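Probable oxidoreductase protein (Rhizobium etli, PDB 4FB5) is probably an oxidoreductase of the GFO/IDH/MocA family, thought to bind a nicotinamide dinucleotide in its Rossmann-fold domain. Local coordinates at residues R56-H61 with G78-T83; A41-A46 with L345-C350. One frame throughout, in Å; residues are numbered along the deposited sequence.

Contact 1: R56-H61 with G78-T83; sequences RPRLVH and GFEKAT
Val60 and Lys81 join strand 58-63 to the short, weakly bonded strand 81-83, which runs in the same direction, the short axes 34° apart and approaching to 5.7 Å. Lys81 N donates to Val60 O at 2.7 Å, and one residue earlier Glu80 N reaches Leu59 O in a longer bond of 3.3 Å. Gly78, with positive phi, closes the preceding helix in a Schellman motif and turns the chain into this pairing.

The Phe79 ring lies flat against Leu59: Leu59 CB stands 3.5 Å from the ring centroid, almost exactly on its normal, a CH-pi contact. Leu59 CD1 meanwhile rests against Gly78 O. Arg58 NH1 makes a salt bridge of 2.7 Å with Glu80 OE1, the two side chains crossing at about a right angle; a bend at chi3 (87°) brings the guanidinium round to the carboxylate. His61 has Lys81 CB over one face of its imidazole, while Thr83 OG1 meets NE2 at the ring edge, in plane, in a 3.0 Å hydrogen bond. Asp92 takes His61 ND1, which fixes the ring at both nitrogens, and Glu94 binds both Lys81 NZ and Arg58 NH2.

Strand 81-83 is the outermost of the parallel Rossmann sheet in this chain. Strand 58-63 bonds on its other side to strand 27-31, where Phe79 also touches Leu30; helix 70-77 supplies the crossover between the paired strands and packs on Ala82, and Pro57 rests on Val47 of helix 47-51.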
# COMPACT_ATOMS: atom_id res chain seq x y z
N ARG A 56 -14.77 35.69 16.29
CA ARG A 56 -15.31 34.55 17.06
C ARG A 56 -16.77 34.37 16.75
O ARG A 56 -17.57 35.22 17.04
CB ARG A 56 -15.14 34.74 18.58
CG ARG A 56 -15.15 33.45 19.44
CD ARG A 56 -13.71 32.85 19.69
NE ARG A 56 -13.66 31.55 20.41
CZ ARG A 56 -14.50 30.52 20.25
NH1 ARG A 56 -15.50 30.56 19.35
NH2 ARG A 56 -14.34 29.41 20.98
N PRO A 57 -17.13 33.27 16.10
CA PRO A 57 -18.56 33.18 15.99
C PRO A 57 -19.15 32.93 17.35
O PRO A 57 -18.47 32.42 18.25
CB PRO A 57 -18.75 31.97 15.09
CG PRO A 57 -17.52 31.99 14.26
CD PRO A 57 -16.45 32.33 15.22
N ARG A 58 -20.40 33.34 17.48
CA ARG A 58 -21.19 33.27 18.70
C ARG A 58 -22.35 32.31 18.45
O ARG A 58 -23.11 32.44 17.46
CB ARG A 58 -21.70 34.68 19.11
CG ARG A 58 -22.26 34.80 20.54
CD ARG A 58 -22.42 36.28 20.95
NE ARG A 58 -23.70 36.88 20.55
CZ ARG A 58 -24.79 36.98 21.32
NH1 ARG A 58 -24.80 36.50 22.57
NH2 ARG A 58 -25.89 37.56 20.85
N LEU A 59 -22.46 31.34 19.36
CA LEU A 59 -23.39 30.22 19.22
C LEU A 59 -24.54 30.60 20.08
O LEU A 59 -24.45 30.60 21.32
CB LEU A 59 -22.76 28.89 19.67
CG LEU A 59 -21.27 28.67 19.34
CD1 LEU A 59 -20.65 27.51 20.12
CD2 LEU A 59 -21.02 28.53 17.85
N VAL A 60 -25.63 30.93 19.41
CA VAL A 60 -26.73 31.64 20.01
C VAL A 60 -27.93 30.75 20.26
O VAL A 60 -28.36 30.61 21.41
CB VAL A 60 -27.12 32.81 19.12
CG1 VAL A 60 -28.32 33.55 19.70
CG2 VAL A 60 -25.94 33.75 18.94
N HIS A 61 -28.44 30.13 19.20
CA HIS A 61 -29.73 29.45 19.25
C HIS A 61 -29.60 28.06 18.66
O HIS A 61 -28.81 27.86 17.74
CB HIS A 61 -30.70 30.26 18.39
CG HIS A 61 -32.10 30.33 18.91
ND1 HIS A 61 -32.75 31.53 19.12
CD2 HIS A 61 -32.99 29.36 19.24
CE1 HIS A 61 -33.98 31.30 19.55
NE2 HIS A 61 -34.15 29.99 19.64
N GLY A 78 -22.43 24.25 23.51
CA GLY A 78 -22.09 25.61 23.94
C GLY A 78 -22.90 26.74 23.31
O GLY A 78 -22.35 27.77 22.93
N PHE A 79 -24.21 26.51 23.21
CA PHE A 79 -25.20 27.48 22.72
C PHE A 79 -26.02 28.08 23.85
O PHE A 79 -26.44 27.38 24.77
CB PHE A 79 -26.18 26.80 21.79
CG PHE A 79 -25.68 26.63 20.41
CD1 PHE A 79 -26.17 27.42 19.39
CD2 PHE A 79 -24.69 25.70 20.13
CE1 PHE A 79 -25.69 27.27 18.10
CE2 PHE A 79 -24.20 25.54 18.85
CZ PHE A 79 -24.70 26.33 17.83
N GLU A 80 -26.29 29.38 23.73
CA GLU A 80 -26.97 30.16 24.77
C GLU A 80 -28.44 29.76 24.93
O GLU A 80 -28.88 29.42 26.02
CB GLU A 80 -26.77 31.66 24.51
CG GLU A 80 -25.30 32.13 24.71
CD GLU A 80 -24.90 33.41 23.94
OE1 GLU A 80 -25.75 34.32 23.78
OE2 GLU A 80 -23.72 33.53 23.53
N LYS A 81 -29.17 29.75 23.82
CA LYS A 81 -30.58 29.42 23.84
C LYS A 81 -30.85 28.08 23.17
O LYS A 81 -30.17 27.73 22.21
CB LYS A 81 -31.38 30.51 23.11
CG LYS A 81 -31.20 31.91 23.68
CD LYS A 81 -31.45 32.97 22.63
CE LYS A 81 -30.62 34.22 22.94
NZ LYS A 81 -30.92 35.26 21.93
N ALA A 82 -31.85 27.35 23.69
CA ALA A 82 -32.46 26.18 23.03
C ALA A 82 -33.95 26.49 22.63
O ALA A 82 -34.45 27.59 22.95
CB ALA A 82 -32.40 24.99 23.94
N THR A 83 -34.61 25.56 21.92
CA THR A 83 -36.07 25.58 21.57
C THR A 83 -36.37 24.39 20.69
O THR A 83 -35.46 23.80 20.12
CB THR A 83 -36.55 26.79 20.74
OG1 THR A 83 -35.47 27.29 19.94
CG2 THR A 83 -37.15 27.91 21.63

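Contact 2: A41-A46 with L345-C350; sequences ALAWNA and LKIIEC
Ala43 and Ile347 bring two helices to a close approach, their CA atoms 4.5 Å apart, a spacing that the small side chain of Ala43 permits. The side-chain packing is mainly apolar. Ala43 CB points toward segment 345-350 of helix 344-358 and packs against its backbone, 3.7 Å from Lys346 O, with Cys350 CB a little farther off at 4.0 Å. The CG1 branch of Ile347 lies alongside Ala43, and its terminal CD1 reaches past to Ala46 CB at 4.1 Å; Ala46 occupies the N-cap position of helix 47-51.

The second kind of interaction is sulfur-aromatic. Cys350 SG stands over one face of the Trp44 indole, 3.8 Å from the centroid of the six-membered ring and displaced toward its rim, so that CE3 is the closest ring atom. The thiol gets there because SG is anti to the backbone N (chi1 176°). Although the CB of Trp44 starts away from the partner helix, the benzo part of its indole comes back to meet the sulfur, while NE1 is hydrogen-bonded to Ser99. With an alanine in place of Trp44, the Cys350 thiol is likely to lose its aromatic platform and Ser99 the indole N-H.

Lys346 contributes its CB to the packing on Ala43, but its chain bends at chi2 and carries NZ off to a salt bridge with Glu124 and a hydrogen bond with Asn153.

Trp122 of strand 120-123 fills in beside the junction, touching Ala43, Lys346 and Cys350 and meeting the Trp44 ring at nearly a right angle. Helix 47-51 adds Val47 against Cys350 and Phe51 against Ile347, and Asn45 O accepts a hydrogen bond from Asn45 ND2 of a second subunit.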
# COMPACT_ATOMS: atom_id res chain seq x y z
N ALA A 41 -21.33 22.26 14.70
CA ALA A 41 -21.08 22.94 15.96
C ALA A 41 -19.58 23.01 16.29
O ALA A 41 -19.08 24.02 16.75
CB ALA A 41 -21.90 22.29 17.10
N LEU A 42 -18.87 21.92 16.01
CA LEU A 42 -17.48 21.86 16.29
C LEU A 42 -16.74 22.80 15.36
O LEU A 42 -15.72 23.41 15.73
CB LEU A 42 -16.99 20.45 16.06
CG LEU A 42 -17.22 19.43 17.17
CD1 LEU A 42 -16.72 18.07 16.69
CD2 LEU A 42 -16.53 19.84 18.44
N ALA A 43 -17.26 22.90 14.15
CA ALA A 43 -16.65 23.78 13.19
C ALA A 43 -16.77 25.24 13.65
O ALA A 43 -15.74 25.96 13.77
CB ALA A 43 -17.26 23.56 11.78
N TRP A 44 -18.01 25.67 13.93
CA TRP A 44 -18.25 27.07 14.36
C TRP A 44 -17.42 27.39 15.61
O TRP A 44 -16.83 28.48 15.73
CB TRP A 44 -19.75 27.35 14.60
CG TRP A 44 -20.62 27.48 13.38
CD1 TRP A 44 -21.69 26.66 13.02
CD2 TRP A 44 -20.52 28.47 12.36
NE1 TRP A 44 -22.25 27.11 11.83
CE2 TRP A 44 -21.55 28.22 11.42
CE3 TRP A 44 -19.66 29.55 12.14
CZ2 TRP A 44 -21.73 29.02 10.29
CZ3 TRP A 44 -19.85 30.35 11.02
CH2 TRP A 44 -20.87 30.08 10.11
N ASN A 45 -17.32 26.42 16.51
CA ASN A 45 -16.55 26.61 17.73
C ASN A 45 -15.05 26.68 17.50
O ASN A 45 -14.32 26.96 18.45
CB ASN A 45 -16.92 25.53 18.74
CG ASN A 45 -16.23 25.69 20.08
OD1 ASN A 45 -16.39 26.72 20.76
ND2 ASN A 45 -15.48 24.66 20.49
N ALA A 46 -14.56 26.46 16.28
CA ALA A 46 -13.11 26.32 16.12
C ALA A 46 -12.47 27.14 15.03
O ALA A 46 -11.27 27.37 15.08
CB ALA A 46 -12.73 24.87 15.94
N LEU A 345 -12.22 19.02 7.84
CA LEU A 345 -12.77 19.50 6.58
C LEU A 345 -14.00 20.37 6.75
O LEU A 345 -14.33 21.15 5.86
CB LEU A 345 -13.17 18.33 5.70
CG LEU A 345 -12.14 17.25 5.41
CD1 LEU A 345 -12.87 16.11 4.78
CD2 LEU A 345 -11.07 17.77 4.50
N LYS A 346 -14.70 20.22 7.86
CA LYS A 346 -15.86 21.05 8.10
C LYS A 346 -15.44 22.43 8.57
O LYS A 346 -16.11 23.41 8.25
CB LYS A 346 -16.82 20.42 9.10
CG LYS A 346 -18.31 20.67 8.76
CD LYS A 346 -18.73 19.92 7.49
CE LYS A 346 -20.12 20.27 6.99
NZ LYS A 346 -20.64 19.21 6.03
N ILE A 347 -14.32 22.52 9.29
CA ILE A 347 -13.78 23.78 9.77
C ILE A 347 -13.36 24.67 8.59
O ILE A 347 -13.66 25.86 8.54
CB ILE A 347 -12.55 23.53 10.67
CG1 ILE A 347 -12.92 22.78 11.94
CG2 ILE A 347 -11.84 24.83 10.99
CD1 ILE A 347 -11.72 22.37 12.81
N ILE A 348 -12.65 24.08 7.63
CA ILE A 348 -12.25 24.77 6.42
C ILE A 348 -13.49 25.24 5.66
O ILE A 348 -13.59 26.40 5.26
CB ILE A 348 -11.40 23.84 5.57
CG1 ILE A 348 -10.06 23.61 6.26
CG2 ILE A 348 -11.22 24.37 4.18
CD1 ILE A 348 -9.32 22.35 5.83
N GLU A 349 -14.46 24.36 5.46
CA GLU A 349 -15.72 24.77 4.81
C GLU A 349 -16.41 25.93 5.56
O GLU A 349 -16.88 26.86 4.95
CB GLU A 349 -16.66 23.58 4.69
CG GLU A 349 -17.96 23.90 4.00
CD GLU A 349 -18.80 22.66 3.75
OE1 GLU A 349 -19.71 22.43 4.58
OE2 GLU A 349 -18.53 21.93 2.74
N CYS A 350 -16.44 25.86 6.89
CA CYS A 350 -16.92 26.95 7.71
C CYS A 350 -16.12 28.22 7.41
O CYS A 350 -16.68 29.30 7.16
CB CYS A 350 -16.80 26.56 9.19
SG CYS A 350 -17.29 27.91 10.29

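In the fold
Helix 35-44 connects the two contacts, whose centres lie about 15 Å apart. Trp44 CB of contact 2 packs on Leu59 CD2 of contact 1 at 3.7 Å, and Trp44 O lies 3.9 Å from Pro57 CG. Contact 1 occupies the edge of the parallel sheet, its centre about 25 Å from the chain centre, whereas contact 2 is deeper, at about 14 Å, and fastens the late helix 344-358 onto this N-terminal domain across 298 intervening residues. Gly32 and Gly34 precede helix 35-44 and Gly37 lies in its first turn, a pattern consistent with dinucleotide binding in Rossmann folds.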